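Local structure of hypothetical protein (Actinomyces odontolyticus, 4MJG) at residues A[39-52]-A[64-76]. The protein is of unknown function, a member of the DUF4853 family whose natural precursor is probably a bacterial lipoprotein. Residues are numbered along the deposited sequence; the frame is centred on the assembly and turned at random.
Sequences ETGGELTVMGLPYV and RVVGYTTVAPSMS. With SO4 (sulfate ion), chain C.
The ring of Y68 lies flat against P50 at the middle of a two-stranded antiparallel pairing. Y68 CB lies 4.0 Å from G48 O, and from there the side chain runs beside P50 and points the same way. CG stands opposite the carbonyl carbon and beside the backbone N; this chi1 of -80° brings the ring alongside P50, and the chi2 turn of -90° presents a face to it. P50 CD sits over the centre, 3.4 Å from the Y68 ring centroid. Further out, CD1 meets G48 O and, at the ring's edge, CG1 of V46, while CD2 and CE2 lie against CG and CD of P50. CE1 takes L49 CD2 obliquely at 3.6 Å, and CZ again meets P50 CD. At the tip, OH is hydrogen-bonded to the carbonyl oxygen of P152, tying the hairpin to a loop. Cut back to alanine, this position would probably leave P50 without its CH-pi partner, V46 and L49 without the ring they pack on, and the P152 carbonyl without this bond.

A second CH-pi contact follows at Y51, whose ring folds back over V66, with V66 CB 3.8 Å from the Y51 ring centroid. The backbones zip together on both sides of Y68: Y51 and V66 exchange bonds in both directions, as do T45 and V71, whose T45 N to V71 O bond is 2.8 Å long and nearly straight. Between them, T69 O takes two donors, M47 N and G48 N. With both residues facing T69, this is a classic beta bulge, set within the hairpin of strands 44-55 and 62-73 near the middle of the antiparallel sheet.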
loop_
_atom_site.group_PDB
_atom_site.type_symbol
_atom_site.label_atom_id
_atom_site.label_comp_id
_atom_site.label_asym_id
_atom_site.label_seq_id
_atom_site.Cartn_x
_atom_site.Cartn_y
_atom_site.Cartn_z
ATOM N N GLU A 39 14.255 5.625 6.794
ATOM C CA GLU A 39 15.206 6.500 6.099
ATOM C C GLU A 39 15.015 7.964 6.488
ATOM O O GLU A 39 15.978 8.734 6.516
ATOM C CB GLU A 39 15.066 6.346 4.577
ATOM C CG GLU A 39 16.187 6.977 3.755
ATOM C CD GLU A 39 17.529 6.286 3.931
ATOM O OE1 GLU A 39 17.567 5.133 4.411
ATOM O OE2 GLU A 39 18.556 6.902 3.577
ATOM N N THR A 40 13.774 8.342 6.776
ATOM C CA THR A 40 13.483 9.664 7.315
ATOM C C THR A 40 14.119 9.842 8.682
ATOM O O THR A 40 14.630 10.917 9.003
ATOM C CB THR A 40 11.977 9.880 7.521
ATOM O OG1 THR A 40 11.262 9.559 6.319
ATOM C CG2 THR A 40 11.714 11.321 7.913
ATOM N N GLY A 41 14.074 8.777 9.476
ATOM C CA GLY A 41 14.455 8.829 10.878
ATOM C C GLY A 41 13.211 9.142 11.678
ATOM O O GLY A 41 13.164 10.128 12.412
ATOM N N GLY A 42 12.189 8.308 11.521
ATOM C CA GLY A 42 10.925 8.551 12.191
ATOM C C GLY A 42 9.851 7.512 11.942
ATOM O O GLY A 42 10.107 6.305 11.985
ATOM N N GLU A 43 8.650 7.998 11.641
ATOM C CA GLU A 43 7.433 7.220 11.810
ATOM C C GLU A 43 6.454 7.450 10.678
ATOM O O GLU A 43 6.531 8.453 9.967
ATOM C CB GLU A 43 6.774 7.608 13.137
ATOM C CG GLU A 43 6.519 9.108 13.303
ATOM C CD GLU A 43 6.095 9.507 14.711
ATOM O OE1 GLU A 43 6.376 8.760 15.677
ATOM O OE2 GLU A 43 5.480 10.587 14.856
ATOM N N LEU A 44 5.527 6.511 10.524
ATOM C CA LEU A 44 4.437 6.638 9.558
ATOM C C LEU A 44 3.163 7.121 10.244
ATOM O O LEU A 44 2.867 6.722 11.367
ATOM C CB LEU A 44 4.153 5.290 8.892
ATOM C CG LEU A 44 5.230 4.677 7.997
ATOM C CD1 LEU A 44 4.832 3.270 7.588
ATOM C CD2 LEU A 44 5.471 5.531 6.762
ATOM N N THR A 45 2.416 7.974 9.556
ATOM C CA THR A 45 1.075 8.377 9.976
ATOM C C THR A 45 0.069 7.579 9.152
ATOM O O THR A 45 0.242 7.433 7.944
ATOM C CB THR A 45 0.850 9.875 9.723
ATOM O OG1 THR A 45 1.880 10.626 10.374
ATOM C CG2 THR A 45 -0.505 10.322 10.249
ATOM N N VAL A 46 -0.975 7.057 9.786
ATOM C CA VAL A 46 -1.974 6.265 9.060
ATOM C C VAL A 46 -3.033 7.199 8.478
ATOM O O VAL A 46 -3.888 7.722 9.201
ATOM C CB VAL A 46 -2.621 5.190 9.954
ATOM C CG1 VAL A 46 -3.592 4.339 9.152
ATOM C CG2 VAL A 46 -1.545 4.319 10.590
HETATM N N MSE A 47 -2.957 7.395 7.164
HETATM C CA MSE A 47 -3.800 8.353 6.445
HETATM C C MSE A 47 -5.126 7.748 6.076
HETATM O O MSE A 47 -6.138 8.446 6.036
HETATM C CB MSE A 47 -3.106 8.775 5.143
HETATM C CG MSE A 47 -2.991 10.285 4.970
HETATM SE SE MSE A 47 -4.766 11.075 4.653
HETATM C CE MSE A 47 -4.913 10.460 2.780
ATOM N N GLY A 48 -5.125 6.453 5.766
ATOM C CA GLY A 48 -6.325 5.768 5.314
ATOM C C GLY A 48 -6.346 4.320 5.758
ATOM O O GLY A 48 -5.295 3.697 5.971
ATOM N N LEU A 49 -7.555 3.788 5.898
ATOM C CA LEU A 49 -7.750 2.401 6.276
ATOM C C LEU A 49 -8.002 1.573 5.026
ATOM O O LEU A 49 -8.500 2.096 4.029
ATOM C CB LEU A 49 -8.932 2.288 7.234
ATOM C CG LEU A 49 -8.749 2.992 8.574
ATOM C CD1 LEU A 49 -9.994 2.831 9.430
ATOM C CD2 LEU A 49 -7.524 2.454 9.303
ATOM N N PRO A 50 -7.673 0.271 5.077
ATOM C CA PRO A 50 -7.849 -0.581 3.914
ATOM C C PRO A 50 -9.312 -0.907 3.684
ATOM O O PRO A 50 -10.123 -0.852 4.613
ATOM C CB PRO A 50 -7.092 -1.845 4.298
ATOM C CG PRO A 50 -7.277 -1.929 5.771
ATOM C CD PRO A 50 -7.241 -0.507 6.254
ATOM N N TYR A 51 -9.635 -1.253 2.447
ATOM C CA TYR A 51 -10.989 -1.612 2.083
ATOM C C TYR A 51 -10.963 -2.480 0.835
ATOM O O TYR A 51 -9.967 -2.522 0.108
ATOM C CB TYR A 51 -11.842 -0.355 1.858
ATOM C CG TYR A 51 -11.324 0.567 0.775
ATOM C CD1 TYR A 51 -10.360 1.528 1.057
ATOM C CD2 TYR A 51 -11.801 0.482 -0.536
ATOM C CE1 TYR A 51 -9.887 2.378 0.073
ATOM C CE2 TYR A 51 -11.331 1.326 -1.527
ATOM C CZ TYR A 51 -10.372 2.271 -1.217
ATOM O OH TYR A 51 -9.899 3.117 -2.198
ATOM N N VAL A 52 -12.063 -3.181 0.606
ATOM C CA VAL A 52 -12.204 -4.058 -0.548
ATOM C C VAL A 52 -13.210 -3.427 -1.496
ATOM O O VAL A 52 -14.139 -2.745 -1.053
ATOM C CB VAL A 52 -12.684 -5.451 -0.108
ATOM C CG1 VAL A 52 -12.907 -6.365 -1.303
ATOM C CG2 VAL A 52 -11.685 -6.069 0.858
ATOM N N ARG A 64 -10.919 -6.685 -5.217
ATOM C CA ARG A 64 -9.643 -6.004 -5.189
ATOM C C ARG A 64 -9.445 -5.470 -3.780
ATOM O O ARG A 64 -10.411 -5.087 -3.128
ATOM C CB ARG A 64 -9.697 -4.836 -6.168
ATOM C CG ARG A 64 -8.382 -4.131 -6.387
ATOM C CD ARG A 64 -8.575 -2.852 -7.188
ATOM N NE ARG A 64 -9.302 -3.066 -8.439
ATOM C CZ ARG A 64 -8.802 -3.654 -9.524
ATOM N NH1 ARG A 64 -7.557 -4.130 -9.543
ATOM N NH2 ARG A 64 -9.564 -3.788 -10.602
ATOM N N VAL A 65 -8.206 -5.425 -3.311
ATOM C CA VAL A 65 -7.935 -4.883 -1.979
ATOM C C VAL A 65 -6.986 -3.679 -2.033
ATOM O O VAL A 65 -5.828 -3.782 -2.463
ATOM C CB VAL A 65 -7.445 -5.968 -0.985
ATOM C CG1 VAL A 65 -6.175 -6.657 -1.464
ATOM C CG2 VAL A 65 -7.240 -5.374 0.399
ATOM N N VAL A 66 -7.518 -2.532 -1.614
ATOM C CA VAL A 66 -6.730 -1.334 -1.379
ATOM C C VAL A 66 -6.246 -1.416 0.062
ATOM O O VAL A 66 -7.053 -1.573 0.979
ATOM C CB VAL A 66 -7.577 -0.054 -1.562
ATOM C CG1 VAL A 66 -6.784 1.183 -1.166
ATOM C CG2 VAL A 66 -8.083 0.059 -2.996
ATOM N N GLY A 67 -4.939 -1.312 0.267
ATOM C CA GLY A 67 -4.363 -1.463 1.606
ATOM C C GLY A 67 -4.376 -0.181 2.413
ATOM O O GLY A 67 -5.012 0.807 2.031
ATOM N N TYR A 68 -3.673 -0.200 3.542
ATOM C CA TYR A 68 -3.495 1.001 4.353
ATOM C C TYR A 68 -2.783 2.047 3.534
ATOM O O TYR A 68 -1.979 1.722 2.658
ATOM C CB TYR A 68 -2.669 0.706 5.602
ATOM C CG TYR A 68 -3.450 0.058 6.717
ATOM C CD1 TYR A 68 -4.099 0.825 7.681
ATOM C CD2 TYR A 68 -3.524 -1.319 6.819
ATOM C CE1 TYR A 68 -4.811 0.238 8.709
ATOM C CE2 TYR A 68 -4.231 -1.914 7.838
ATOM C CZ TYR A 68 -4.874 -1.129 8.779
ATOM O OH TYR A 68 -5.578 -1.728 9.787
ATOM N N THR A 69 -3.101 3.306 3.802
ATOM C CA THR A 69 -2.360 4.411 3.232
ATOM C C THR A 69 -1.584 5.039 4.377
ATOM O O THR A 69 -2.183 5.468 5.354
ATOM C CB THR A 69 -3.299 5.445 2.601
ATOM O OG1 THR A 69 -4.085 4.816 1.570
ATOM C CG2 THR A 69 -2.504 6.595 2.010
ATOM N N THR A 70 -0.255 5.036 4.280
ATOM C CA THR A 70 0.587 5.624 5.320
ATOM C C THR A 70 1.431 6.747 4.760
ATOM O O THR A 70 1.766 6.754 3.576
ATOM C CB THR A 70 1.509 4.586 5.989
ATOM O OG1 THR A 70 2.413 4.029 5.028
ATOM C CG2 THR A 70 0.690 3.482 6.608
ATOM N N VAL A 71 1.778 7.693 5.630
ATOM C CA VAL A 71 2.462 8.912 5.227
ATOM C C VAL A 71 3.723 9.123 6.056
ATOM O O VAL A 71 3.669 9.141 7.283
ATOM C CB VAL A 71 1.533 10.132 5.376
ATOM C CG1 VAL A 71 2.276 11.425 5.068
ATOM C CG2 VAL A 71 0.343 9.987 4.443
ATOM N N ALA A 72 4.851 9.284 5.368
ATOM C CA ALA A 72 6.122 9.591 6.003
ATOM C C ALA A 72 6.500 11.023 5.664
ATOM O O ALA A 72 5.952 11.593 4.728
ATOM C CB ALA A 72 7.197 8.642 5.503
ATOM N N PRO A 73 7.441 11.613 6.415
ATOM C CA PRO A 73 7.905 12.951 6.034
ATOM C C PRO A 73 8.635 12.944 4.688
ATOM O O PRO A 73 9.051 11.879 4.216
ATOM C CB PRO A 73 8.847 13.339 7.180
ATOM C CG PRO A 73 8.431 12.474 8.329
ATOM C CD PRO A 73 8.001 11.180 7.708
ATOM N N SER A 74 8.788 14.120 4.084
ATOM C CA SER A 74 9.251 14.211 2.697
ATOM C C SER A 74 10.746 13.952 2.541
ATOM O O SER A 74 11.518 14.075 3.494
ATOM C CB SER A 74 8.905 15.577 2.093
ATOM O OG SER A 74 9.069 15.560 0.681
HETATM N N MSE A 75 11.127 13.574 1.324
HETATM C CA MSE A 75 12.528 13.455 0.926
HETATM C C MSE A 75 12.572 13.793 -0.539
HETATM O O MSE A 75 11.553 13.717 -1.224
HETATM C CB MSE A 75 13.074 12.056 1.253
HETATM C CG MSE A 75 12.935 11.026 0.134
HETATM SE SE MSE A 75 12.921 9.204 0.886
HETATM C CE MSE A 75 14.857 8.877 0.920
ATOM N N SER A 76 13.741 14.176 -1.039
ATOM C CA SER A 76 13.869 14.533 -2.452
ATOM C C SER A 76 13.481 13.333 -3.318
ATOM O O SER A 76 13.775 12.189 -2.966
ATOM C CB SER A 76 15.292 14.994 -2.783
ATOM O OG SER A 76 16.194 13.901 -2.838
HETATM S S SO4 C . -6.561 -5.875 -12.667
HETATM O O1 SO4 C . -6.223 -7.175 -12.039
HETATM O O2 SO4 C . -5.779 -4.775 -12.058
HETATM O O3 SO4 C . -6.233 -5.943 -14.109
HETATM O O4 SO4 C . -8.010 -5.622 -12.501
#